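Local coordinates for adhesion and penetration protein autotransporter (Haemophilus influenzae, PDB 3SYJ), which promotes bacterial adherence to and invasion of host cells, self-associates between bacteria to drive aggregation, and is probably a serine protease, at residues D286-I292 and K303-M309; F352-Q358 and N374-Q380; P666-I672 and C684-T690; S697-T701 and K718-K722. One frame throughout, in Å; residues are numbered along the deposited sequence.

Contact 1 (D286-I292 and K303-M309); sequences DNGQGSI and KITLANM
Lys303 bends over the backbone of Gly290 across an antiparallel pair of strands, 289-294 and 301-308, the two arms of a beta hairpin in the early part of the passenger domain's beta-helix. Its CB leaves on the sheet face that also carries Gln289, Ser291 and Thr305, and CG continues beside the backbone N of Lys303 (chi1 -74°). Further bends bring CD to 3.8 Å from Gly290 O and CE to 3.2 Å from that same oxygen, leaving NZ 3.9 Å from Gln289 CG. Gly290 O is thus covered by the lysine's methylenes while it accepts a bond from Ile304 N (2.9 Å, 174° at the hydrogen). The amide of Gln289 is held from within its own segment, Asn287 ND2 donating to Gln289 OE1. Beneath Gly290, the other face is apolar: Ile304 CG1 lies 3.5 Å from Gly290 C, and Leu306 CD1 approaches Gly290 CA. Ile292 crosses Ile304 at about a right angle, with CD1 3.9 Å from Ile304 CG2. Both isoleucines also reach Ile282 of strand 279-285 and Leu340 of strand 340-343, while Leu306 packs on Ile356 of strand 356-357.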
# COMPACT_ATOMS: atom_id res chain seq x y z
N ASP A 286 -0.52 -73.21 -35.81
CA ASP A 286 0.17 -72.57 -36.92
C ASP A 286 -0.50 -72.72 -38.28
O ASP A 286 -0.20 -71.95 -39.20
CB ASP A 286 1.62 -73.04 -36.97
CG ASP A 286 2.47 -72.41 -35.89
OD1 ASP A 286 1.97 -71.48 -35.22
OD2 ASP A 286 3.63 -72.82 -35.70
N ASN A 287 -1.38 -73.69 -38.43
CA ASN A 287 -2.05 -73.88 -39.72
C ASN A 287 -3.31 -73.01 -39.83
O ASN A 287 -4.21 -73.29 -40.62
CB ASN A 287 -2.33 -75.36 -39.99
CG ASN A 287 -3.68 -75.82 -39.46
OD1 ASN A 287 -4.08 -75.46 -38.35
ND2 ASN A 287 -4.39 -76.61 -40.25
N GLY A 288 -3.35 -71.96 -39.02
CA GLY A 288 -4.44 -71.01 -39.07
C GLY A 288 -5.76 -71.54 -38.54
O GLY A 288 -6.81 -70.96 -38.80
N GLN A 289 -5.71 -72.64 -37.79
CA GLN A 289 -6.93 -73.15 -37.18
C GLN A 289 -7.02 -72.84 -35.69
O GLN A 289 -6.05 -73.01 -34.95
CB GLN A 289 -7.12 -74.63 -37.46
CG GLN A 289 -8.18 -74.88 -38.51
CD GLN A 289 -7.97 -76.18 -39.25
OE1 GLN A 289 -6.89 -76.78 -39.20
NE2 GLN A 289 -9.01 -76.64 -39.94
N GLY A 290 -8.18 -72.37 -35.27
CA GLY A 290 -8.36 -71.94 -33.90
C GLY A 290 -9.72 -72.31 -33.35
O GLY A 290 -10.62 -72.72 -34.10
N SER A 291 -9.87 -72.16 -32.04
CA SER A 291 -11.12 -72.51 -31.38
C SER A 291 -11.38 -71.64 -30.17
O SER A 291 -10.46 -71.27 -29.43
CB SER A 291 -11.10 -73.98 -30.98
OG SER A 291 -12.41 -74.49 -30.92
N ILE A 292 -12.65 -71.30 -29.96
CA ILE A 292 -13.08 -70.57 -28.78
C ILE A 292 -14.10 -71.40 -28.04
O ILE A 292 -15.16 -71.72 -28.57
CB ILE A 292 -13.72 -69.21 -29.15
CG1 ILE A 292 -12.67 -68.23 -29.67
CG2 ILE A 292 -14.43 -68.62 -27.94
CD1 ILE A 292 -13.27 -66.91 -30.14
N LYS A 303 -15.41 -72.57 -33.95
CA LYS A 303 -14.18 -72.61 -34.74
C LYS A 303 -13.84 -71.20 -35.23
O LYS A 303 -14.72 -70.47 -35.66
CB LYS A 303 -14.34 -73.54 -35.95
CG LYS A 303 -14.35 -75.03 -35.64
CD LYS A 303 -13.07 -75.49 -34.92
CE LYS A 303 -11.79 -75.19 -35.72
NZ LYS A 303 -11.53 -76.12 -36.88
N ILE A 304 -12.57 -70.83 -35.17
CA ILE A 304 -12.14 -69.54 -35.71
C ILE A 304 -10.91 -69.70 -36.61
O ILE A 304 -10.20 -70.70 -36.53
CB ILE A 304 -11.83 -68.53 -34.59
CG1 ILE A 304 -10.63 -69.00 -33.77
CG2 ILE A 304 -13.04 -68.34 -33.71
CD1 ILE A 304 -10.22 -68.06 -32.66
N THR A 305 -10.66 -68.71 -37.47
CA THR A 305 -9.49 -68.75 -38.36
C THR A 305 -8.44 -67.74 -37.94
O THR A 305 -8.78 -66.62 -37.54
CB THR A 305 -9.88 -68.51 -39.83
OG1 THR A 305 -10.46 -67.21 -39.97
CG2 THR A 305 -10.87 -69.56 -40.30
N LEU A 306 -7.18 -68.14 -38.03
CA LEU A 306 -6.07 -67.30 -37.59
C LEU A 306 -5.01 -67.17 -38.67
O LEU A 306 -5.21 -67.62 -39.80
CB LEU A 306 -5.43 -67.89 -36.32
CG LEU A 306 -6.34 -68.21 -35.14
CD1 LEU A 306 -5.63 -69.16 -34.18
CD2 LEU A 306 -6.77 -66.95 -34.42
N ALA A 307 -3.88 -66.57 -38.33
CA ALA A 307 -2.76 -66.51 -39.24
C ALA A 307 -2.40 -67.93 -39.63
O ALA A 307 -2.18 -68.77 -38.76
CB ALA A 307 -1.58 -65.83 -38.60
N ASN A 308 -2.36 -68.19 -40.93
CA ASN A 308 -1.99 -69.51 -41.42
C ASN A 308 -0.55 -69.57 -41.94
O ASN A 308 -0.24 -69.06 -43.02
CB ASN A 308 -2.99 -69.96 -42.49
CG ASN A 308 -2.74 -71.37 -42.96
OD1 ASN A 308 -1.69 -71.95 -42.68
ND2 ASN A 308 -3.71 -71.94 -43.66
N MET A 309 0.34 -70.19 -41.17
CA MET A 309 1.76 -70.20 -41.48
C MET A 309 2.12 -71.10 -42.65
O MET A 309 3.23 -71.03 -43.17
CB MET A 309 2.57 -70.63 -40.25
CG MET A 309 2.34 -69.74 -39.05
SD MET A 309 2.92 -68.07 -39.38
CE MET A 309 1.67 -67.15 -38.49

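Contact 2 (F352-Q358 and N374-Q380); sequences FASDINQ and NSNQTWQ
Ile356 and Asn357 run parallel to Trp379 and Gln380, a two-residue ladder between successive coils of the right-handed parallel beta-helix typical of autotransporter passengers. Ile356 N donates to Thr378 O (2.9 Å) and Gln358 N to Gln380 O, with a weak bond from Gln380 N to Ile356 O between them. Earlier in both segments the chains part into turns, which Asn374 N to Phe352 O still holds together; a water joins Ala353 O to Asn374 ND2. Asp355 OD1 receives Thr378 N at 2.9 Å from above its carboxylate plane, and a second water links Ile356 O with Thr378 OG1. Gln377, bent at chi2 (79°), lays CG 3.3 Å from Ser354 C. On one face Asn357 and Gln380 lie side by side with amide planes 24° apart but without a bond between them; Asn357 OD1 takes Gly359 N, and Gln380 NE2 donates to Asp402. On the other face Phe352 CE2 packs 3.6 Å from Trp379 CB, and Ile356 CG2 approaches Trp379 CD1. With its CG anti to the backbone N (chi1 175°), the Trp379 indole passes the Phe352 ring and reaches Gln358, whose amide nitrogen is held by Glu338 O. There Trp379 NE1 donates to Gln358 OE1 at 2.8 Å, the acceptor lying in the indole plane and the donor in the carbonyl plane.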
# COMPACT_ATOMS: atom_id res chain seq x y z
N PHE A 352 -6.39 -67.35 -22.53
CA PHE A 352 -5.49 -67.84 -23.57
C PHE A 352 -4.89 -69.20 -23.17
O PHE A 352 -4.00 -69.28 -22.31
CB PHE A 352 -4.40 -66.80 -23.86
CG PHE A 352 -4.85 -65.67 -24.77
CD1 PHE A 352 -5.88 -64.83 -24.40
CD2 PHE A 352 -4.22 -65.46 -25.99
CE1 PHE A 352 -6.28 -63.79 -25.24
CE2 PHE A 352 -4.62 -64.43 -26.83
CZ PHE A 352 -5.66 -63.60 -26.46
N ALA A 353 -5.39 -70.26 -23.80
CA ALA A 353 -4.87 -71.60 -23.56
C ALA A 353 -3.62 -71.88 -24.40
O ALA A 353 -2.87 -72.81 -24.13
CB ALA A 353 -5.94 -72.64 -23.84
N SER A 354 -3.41 -71.06 -25.43
CA SER A 354 -2.20 -71.16 -26.24
C SER A 354 -1.84 -69.79 -26.79
O SER A 354 -2.66 -68.88 -26.77
CB SER A 354 -2.40 -72.13 -27.42
OG SER A 354 -3.18 -71.53 -28.44
N ASP A 355 -0.61 -69.65 -27.29
CA ASP A 355 -0.26 -68.45 -28.03
C ASP A 355 -1.27 -68.25 -29.15
O ASP A 355 -1.79 -69.22 -29.71
CB ASP A 355 1.13 -68.58 -28.64
CG ASP A 355 2.22 -68.51 -27.60
OD1 ASP A 355 1.91 -68.16 -26.45
OD2 ASP A 355 3.38 -68.82 -27.94
N ILE A 356 -1.54 -66.99 -29.47
CA ILE A 356 -2.45 -66.66 -30.55
C ILE A 356 -1.84 -65.65 -31.51
O ILE A 356 -1.42 -64.56 -31.11
CB ILE A 356 -3.78 -66.11 -30.01
CG1 ILE A 356 -4.52 -67.20 -29.24
CG2 ILE A 356 -4.63 -65.57 -31.16
CD1 ILE A 356 -5.08 -68.29 -30.12
N ASN A 357 -1.80 -66.00 -32.78
CA ASN A 357 -1.49 -65.12 -33.87
C ASN A 357 -2.67 -65.02 -34.81
O ASN A 357 -2.92 -65.86 -35.63
CB ASN A 357 -0.24 -65.57 -34.61
CG ASN A 357 0.23 -64.59 -35.65
OD1 ASN A 357 -0.40 -63.62 -35.95
ND2 ASN A 357 1.37 -64.86 -36.17
N GLN A 358 -3.40 -63.95 -34.62
CA GLN A 358 -4.59 -63.63 -35.36
C GLN A 358 -4.33 -63.11 -36.79
O GLN A 358 -5.22 -62.96 -37.56
CB GLN A 358 -5.38 -62.65 -34.53
CG GLN A 358 -6.81 -63.02 -34.30
CD GLN A 358 -7.55 -62.08 -33.38
OE1 GLN A 358 -7.00 -61.54 -32.47
NE2 GLN A 358 -8.78 -61.92 -33.62
N ASN A 374 -3.14 -68.83 -19.31
CA ASN A 374 -2.99 -69.90 -18.34
C ASN A 374 -1.56 -69.91 -17.81
O ASN A 374 -1.32 -70.25 -16.65
CB ASN A 374 -3.30 -71.26 -18.96
CG ASN A 374 -4.78 -71.49 -19.10
OD1 ASN A 374 -5.58 -70.85 -18.41
ND2 ASN A 374 -5.15 -72.42 -19.98
N SER A 375 -0.64 -69.55 -18.67
CA SER A 375 0.74 -69.52 -18.35
C SER A 375 1.72 -68.40 -18.74
O SER A 375 2.14 -67.65 -17.93
CB SER A 375 1.39 -70.75 -18.89
OG SER A 375 2.58 -70.95 -18.25
N ASN A 376 2.06 -68.32 -20.01
CA ASN A 376 2.82 -67.24 -20.59
C ASN A 376 2.43 -67.06 -22.04
O ASN A 376 3.18 -66.62 -22.84
CB ASN A 376 4.30 -67.51 -20.45
CG ASN A 376 4.77 -68.77 -21.19
OD1 ASN A 376 3.98 -69.66 -21.56
ND2 ASN A 376 6.07 -68.85 -21.38
N GLN A 377 1.21 -67.44 -22.34
CA GLN A 377 0.67 -67.32 -23.68
C GLN A 377 0.69 -65.86 -24.14
O GLN A 377 0.44 -64.95 -23.35
CB GLN A 377 -0.75 -67.87 -23.74
CG GLN A 377 -0.83 -69.40 -23.69
CD GLN A 377 -0.67 -69.95 -22.28
OE1 GLN A 377 -0.90 -69.24 -21.30
NE2 GLN A 377 -0.29 -71.21 -22.18
N THR A 378 1.01 -65.65 -25.42
CA THR A 378 1.06 -64.30 -26.00
C THR A 378 -0.05 -64.04 -27.01
O THR A 378 -0.71 -64.97 -27.49
CB THR A 378 2.42 -64.04 -26.68
OG1 THR A 378 2.60 -64.98 -27.75
CG2 THR A 378 3.56 -64.18 -25.69
N TRP A 379 -0.28 -62.76 -27.34
CA TRP A 379 -1.22 -62.42 -28.41
C TRP A 379 -0.58 -61.50 -29.45
O TRP A 379 0.31 -60.71 -29.14
CB TRP A 379 -2.49 -61.75 -27.87
CG TRP A 379 -3.42 -61.27 -28.98
CD1 TRP A 379 -4.35 -62.03 -29.63
CD2 TRP A 379 -3.51 -59.95 -29.53
NE1 TRP A 379 -5.01 -61.26 -30.57
CE2 TRP A 379 -4.52 -59.98 -30.52
CE3 TRP A 379 -2.84 -58.74 -29.30
CZ2 TRP A 379 -4.87 -58.85 -31.28
CZ3 TRP A 379 -3.20 -57.62 -30.05
CH2 TRP A 379 -4.20 -57.69 -31.03
N GLN A 380 -1.07 -61.61 -30.68
CA GLN A 380 -0.58 -60.84 -31.81
C GLN A 380 -1.68 -60.75 -32.86
O GLN A 380 -2.23 -61.78 -33.28
CB GLN A 380 0.63 -61.55 -32.41
CG GLN A 380 1.38 -60.73 -33.45
CD GLN A 380 2.59 -61.46 -34.00
OE1 GLN A 380 2.70 -62.68 -33.88
NE2 GLN A 380 3.49 -60.72 -34.62
O HOH W 1 -3.04 -73.48 -21.42
O HOH W 2 1.48 -64.80 -30.12

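Contact 3 (P666-I672 and C684-T690)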
# COMPACT_ATOMS: atom_id res chain seq x y z
N PRO A 666 13.95 -4.90 -31.00
CA PRO A 666 13.90 -4.51 -32.41
C PRO A 666 15.20 -3.83 -32.85
O PRO A 666 15.79 -3.09 -32.08
CB PRO A 666 12.74 -3.51 -32.46
CG PRO A 666 11.90 -3.86 -31.28
CD PRO A 666 12.86 -4.29 -30.22
N ASN A 667 15.62 -4.10 -34.09
CA ASN A 667 16.81 -3.46 -34.67
C ASN A 667 18.13 -3.89 -34.04
O ASN A 667 19.13 -3.19 -34.16
CB ASN A 667 16.67 -1.95 -34.67
CG ASN A 667 15.56 -1.48 -35.57
OD1 ASN A 667 14.58 -0.89 -35.12
ND2 ASN A 667 15.68 -1.78 -36.87
N GLN A 668 18.11 -5.03 -33.37
CA GLN A 668 19.33 -5.66 -32.88
C GLN A 668 19.28 -7.13 -33.24
O GLN A 668 18.27 -7.62 -33.74
CB GLN A 668 19.44 -5.54 -31.37
CG GLN A 668 19.48 -4.12 -30.86
CD GLN A 668 19.78 -4.06 -29.38
OE1 GLN A 668 19.68 -5.06 -28.66
NE2 GLN A 668 20.14 -2.87 -28.90
N GLN A 669 20.37 -7.83 -32.98
CA GLN A 669 20.37 -9.27 -33.12
C GLN A 669 19.85 -9.87 -31.83
O GLN A 669 20.15 -9.39 -30.74
CB GLN A 669 21.77 -9.80 -33.42
CG GLN A 669 22.29 -9.39 -34.78
CD GLN A 669 23.45 -10.24 -35.26
OE1 GLN A 669 24.21 -10.79 -34.45
NE2 GLN A 669 23.59 -10.36 -36.58
N ASN A 670 19.03 -10.91 -31.96
CA ASN A 670 18.58 -11.69 -30.82
C ASN A 670 18.84 -13.15 -31.11
O ASN A 670 18.80 -13.57 -32.27
CB ASN A 670 17.10 -11.46 -30.57
CG ASN A 670 16.73 -9.99 -30.52
OD1 ASN A 670 16.65 -9.39 -29.45
ND2 ASN A 670 16.54 -9.39 -31.69
N THR A 671 19.13 -13.93 -30.08
CA THR A 671 19.30 -15.37 -30.26
C THR A 671 17.92 -16.03 -30.39
O THR A 671 17.13 -16.01 -29.45
CB THR A 671 20.10 -16.00 -29.11
OG1 THR A 671 21.38 -15.36 -29.01
CG2 THR A 671 20.32 -17.48 -29.38
N ILE A 672 17.64 -16.60 -31.55
CA ILE A 672 16.34 -17.21 -31.79
C ILE A 672 16.48 -18.73 -31.93
O ILE A 672 17.29 -19.22 -32.72
CB ILE A 672 15.67 -16.63 -33.06
CG1 ILE A 672 15.56 -15.10 -32.96
CG2 ILE A 672 14.29 -17.25 -33.28
CD1 ILE A 672 14.80 -14.62 -31.75
N CYS A 684 19.84 -22.81 -32.64
CA CYS A 684 19.86 -21.52 -31.95
C CYS A 684 20.90 -20.62 -32.58
O CYS A 684 22.06 -21.00 -32.69
CB CYS A 684 20.18 -21.69 -30.47
SG CYS A 684 18.92 -22.56 -29.52
N GLN A 685 20.49 -19.43 -32.99
CA GLN A 685 21.39 -18.53 -33.69
C GLN A 685 20.94 -17.08 -33.61
O GLN A 685 19.74 -16.78 -33.52
CB GLN A 685 21.47 -18.93 -35.16
CG GLN A 685 20.29 -18.41 -35.96
CD GLN A 685 19.99 -19.25 -37.17
OE1 GLN A 685 20.87 -19.53 -37.99
NE2 GLN A 685 18.72 -19.66 -37.31
N LYS A 686 21.91 -16.18 -33.65
CA LYS A 686 21.66 -14.75 -33.64
C LYS A 686 21.01 -14.34 -34.95
O LYS A 686 21.50 -14.68 -36.02
CB LYS A 686 22.98 -13.98 -33.47
CG LYS A 686 23.70 -14.27 -32.17
CD LYS A 686 23.38 -13.23 -31.12
CE LYS A 686 24.41 -13.27 -29.99
NZ LYS A 686 24.50 -11.96 -29.30
N VAL A 687 19.91 -13.60 -34.86
CA VAL A 687 19.16 -13.18 -36.03
C VAL A 687 18.87 -11.69 -35.90
O VAL A 687 18.47 -11.22 -34.83
CB VAL A 687 17.81 -13.93 -36.15
CG1 VAL A 687 16.99 -13.42 -37.34
CG2 VAL A 687 18.02 -15.44 -36.24
N ASP A 688 19.09 -10.96 -36.98
CA ASP A 688 18.72 -9.55 -37.01
C ASP A 688 17.21 -9.38 -37.04
O ASP A 688 16.52 -10.01 -37.83
CB ASP A 688 19.34 -8.86 -38.22
CG ASP A 688 20.48 -7.96 -37.84
OD1 ASP A 688 21.55 -8.06 -38.48
OD2 ASP A 688 20.31 -7.16 -36.89
N LEU A 689 16.71 -8.51 -36.16
CA LEU A 689 15.30 -8.16 -36.14
C LEU A 689 15.13 -6.76 -36.71
O LEU A 689 15.04 -5.79 -35.97
CB LEU A 689 14.76 -8.22 -34.71
CG LEU A 689 13.27 -7.92 -34.51
CD1 LEU A 689 12.41 -8.71 -35.48
CD2 LEU A 689 12.85 -8.19 -33.06
N THR A 690 15.10 -6.65 -38.04
CA THR A 690 15.09 -5.34 -38.69
C THR A 690 13.88 -5.10 -39.60
O THR A 690 13.56 -3.95 -39.91
CB THR A 690 16.39 -5.12 -39.49
OG1 THR A 690 16.59 -6.23 -40.37
CG2 THR A 690 17.58 -5.04 -38.54
O HOH W 3 13.61 -1.63 -38.66
O HOH W 4 25.14 -10.02 -31.69
O HOH W 5 16.00 -11.44 -33.70
O HOH W 6 16.56 -20.14 -35.25
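Gln669 and Lys686 both start with CG beside the backbone N (chi1 -67° and -61°), but the glutamine then runs extended whereas the lysine bends at chi2, and the two side chains cross at about a right angle. Gln669 OE1 comes to 3.6 Å from Lys686 CB, and beyond it a water joins that oxygen to Lys686 NZ. Thr671 OG1 lies against the same lysine, 3.6 Å from CD. On the far side Gln669 CG approaches Asp688 OD2 at 3.7 Å, with amide and carboxylate planes 68° apart and no hydrogen bond between them. This polar face belongs to a beta hairpin of strands 669-675 and 682-688, whose backbones are laddered by reciprocal bonds: Asn670 N and Val687 N each donate to the other residue's oxygen, as do Ile672 N and Gln685 N. Val687 O also takes a hydrogen from a water that in turn accepts one from Asn670 ND2, while Asn670 OD1 is held by Val665 N. On the other face Ile672 CG1 packs 4.1 Å from Val687 CB. Where the chains leave the ladder, Asn667 N donates to Leu689 O at 2.6 Å. The hairpin, within the second beta-solenoid repeat region, lies mostly at the surface; the disulfide from Cys684 to Cys673 ties its two strands covalently, Ile672 rests on Ser642 and Arg643, and Leu689 packs on Val694 and Ile695 of helix 692-697.

Contact 4 (S697-T701 and K718-K722)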
# COMPACT_ATOMS: atom_id res chain seq x y z
N SER A 697 4.83 -7.92 -35.96
CA SER A 697 4.10 -9.16 -35.74
C SER A 697 4.41 -9.76 -34.37
O SER A 697 3.70 -10.63 -33.89
CB SER A 697 4.43 -10.18 -36.83
OG SER A 697 5.62 -10.88 -36.51
N ILE A 698 5.47 -9.28 -33.73
CA ILE A 698 5.86 -9.81 -32.43
C ILE A 698 5.18 -9.08 -31.27
O ILE A 698 5.31 -7.87 -31.12
CB ILE A 698 7.38 -9.78 -32.26
CG1 ILE A 698 8.05 -10.57 -33.40
CG2 ILE A 698 7.76 -10.32 -30.89
CD1 ILE A 698 9.55 -10.54 -33.39
N PRO A 699 4.43 -9.83 -30.43
CA PRO A 699 3.73 -9.26 -29.28
C PRO A 699 4.70 -8.84 -28.17
O PRO A 699 5.78 -9.42 -28.06
CB PRO A 699 2.88 -10.44 -28.78
CG PRO A 699 3.65 -11.64 -29.24
CD PRO A 699 4.09 -11.25 -30.61
N LYS A 700 4.31 -7.84 -27.39
CA LYS A 700 5.08 -7.46 -26.21
C LYS A 700 4.73 -8.42 -25.08
O LYS A 700 3.61 -8.43 -24.58
CB LYS A 700 4.74 -6.03 -25.79
CG LYS A 700 5.25 -4.96 -26.73
CD LYS A 700 5.02 -3.56 -26.17
CE LYS A 700 5.27 -2.49 -27.23
NZ LYS A 700 4.96 -1.13 -26.71
N THR A 701 5.70 -9.22 -24.66
CA THR A 701 5.47 -10.24 -23.66
C THR A 701 4.98 -9.66 -22.33
O THR A 701 5.63 -8.80 -21.74
CB THR A 701 6.74 -11.03 -23.39
OG1 THR A 701 7.24 -11.55 -24.63
CG2 THR A 701 6.47 -12.15 -22.41
N LYS A 718 13.85 -6.43 -21.51
CA LYS A 718 14.21 -5.52 -22.60
C LYS A 718 13.28 -5.65 -23.79
O LYS A 718 12.63 -6.68 -23.99
CB LYS A 718 15.64 -5.80 -23.05
CG LYS A 718 15.78 -7.14 -23.75
CD LYS A 718 17.21 -7.62 -23.81
CE LYS A 718 17.31 -8.83 -24.73
NZ LYS A 718 18.66 -9.45 -24.68
N GLY A 719 13.23 -4.59 -24.60
CA GLY A 719 12.52 -4.62 -25.86
C GLY A 719 11.03 -4.91 -25.73
O GLY A 719 10.33 -4.28 -24.94
N LEU A 720 10.55 -5.86 -26.52
CA LEU A 720 9.13 -6.18 -26.60
C LEU A 720 8.68 -7.01 -25.41
O LEU A 720 8.37 -8.20 -25.52
CB LEU A 720 8.83 -6.91 -27.91
CG LEU A 720 9.19 -6.10 -29.15
CD1 LEU A 720 8.86 -6.87 -30.42
CD2 LEU A 720 8.46 -4.77 -29.13
N ALA A 721 8.67 -6.36 -24.25
CA ALA A 721 8.35 -7.04 -23.00
C ALA A 721 7.85 -6.03 -21.99
O ALA A 721 8.27 -4.87 -21.98
CB ALA A 721 9.57 -7.77 -22.46
N LYS A 722 6.94 -6.49 -21.15
CA LYS A 722 6.36 -5.67 -20.10
C LYS A 722 6.27 -6.49 -18.82
O LYS A 722 5.61 -7.53 -18.78
CB LYS A 722 4.98 -5.18 -20.52
CG LYS A 722 4.26 -4.34 -19.48
CD LYS A 722 2.92 -3.89 -20.02
CE LYS A 722 2.22 -2.92 -19.09
NZ LYS A 722 0.99 -2.37 -19.74
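A short parallel strand pairing, extended at one end by an apolar touch, joins residues 697-701 to residues 718-722 one coil further along the beta-helix, within the second beta-solenoid repeat region. The pairing centres on Thr701 and Ala721 and is made by two backbone bonds: Thr701 N donates to Leu720 O (3.0 Å), and Lys722 N to Thr701 O at 2.7 Å. The two acceptors are met differently, Leu720 O from well above its carbonyl plane and Thr701 O nearly in line with its C=O bond. Leu720 O is also approached by Lys700 CA, at 3.4 Å, in a CA-H...O contact. Leu720 sits at the centre of an inverse gamma turn, closed by a bond from Ala721 N to Gly719 O, so the chain enters the new strand through a tight bend while its carbonyl remains available to the neighbouring coil. The leucine side chain carries the hydrophobic part of the contact. Its CG stands anti to its carbonyl carbon (chi1 -60°) and the two methyls divide the work: CD1 meets both CB and CG2 of Ile698 at 3.7 Å, the side chains crossing at about a right angle, whereas CD2 lies 4.0 Å from Lys700 CG. Past that methylene the lysine runs on extended, carrying NZ away from the leucine. Ile698, in the loop that follows helix 692-697, also packs on Arg643. Thr701, opening strand 701-709, bonds through OG1 to Val645 O of strand 645-654, the coil before, and Lys722 of strand 721-723 is also backbone-bonded to Ile703.

How the contacts relate
Contacts 1 and 3 are antiparallel hairpins, contacts 2 and 4 parallel links between coils, and each hairpin touches one such link. Contacts 1 and 2 share a seam: Ala307 N probably bonds to Asn357 O, and Leu306 packs on Asn357 and Gln358. Contacts 3 and 4 meet more lightly and apolarly, through Leu689 on Ile698 and Pro666 on Leu720. The two pairs lie on opposite sides of the chain's centre, contacts 1 and 3 having centres about 64 Å apart. Contact 3 is the most solvent-facing, rich in water bridges and polar side chains; contacts 1, 2 and 4 are partly buried, and aromatic packing is confined to contact 2.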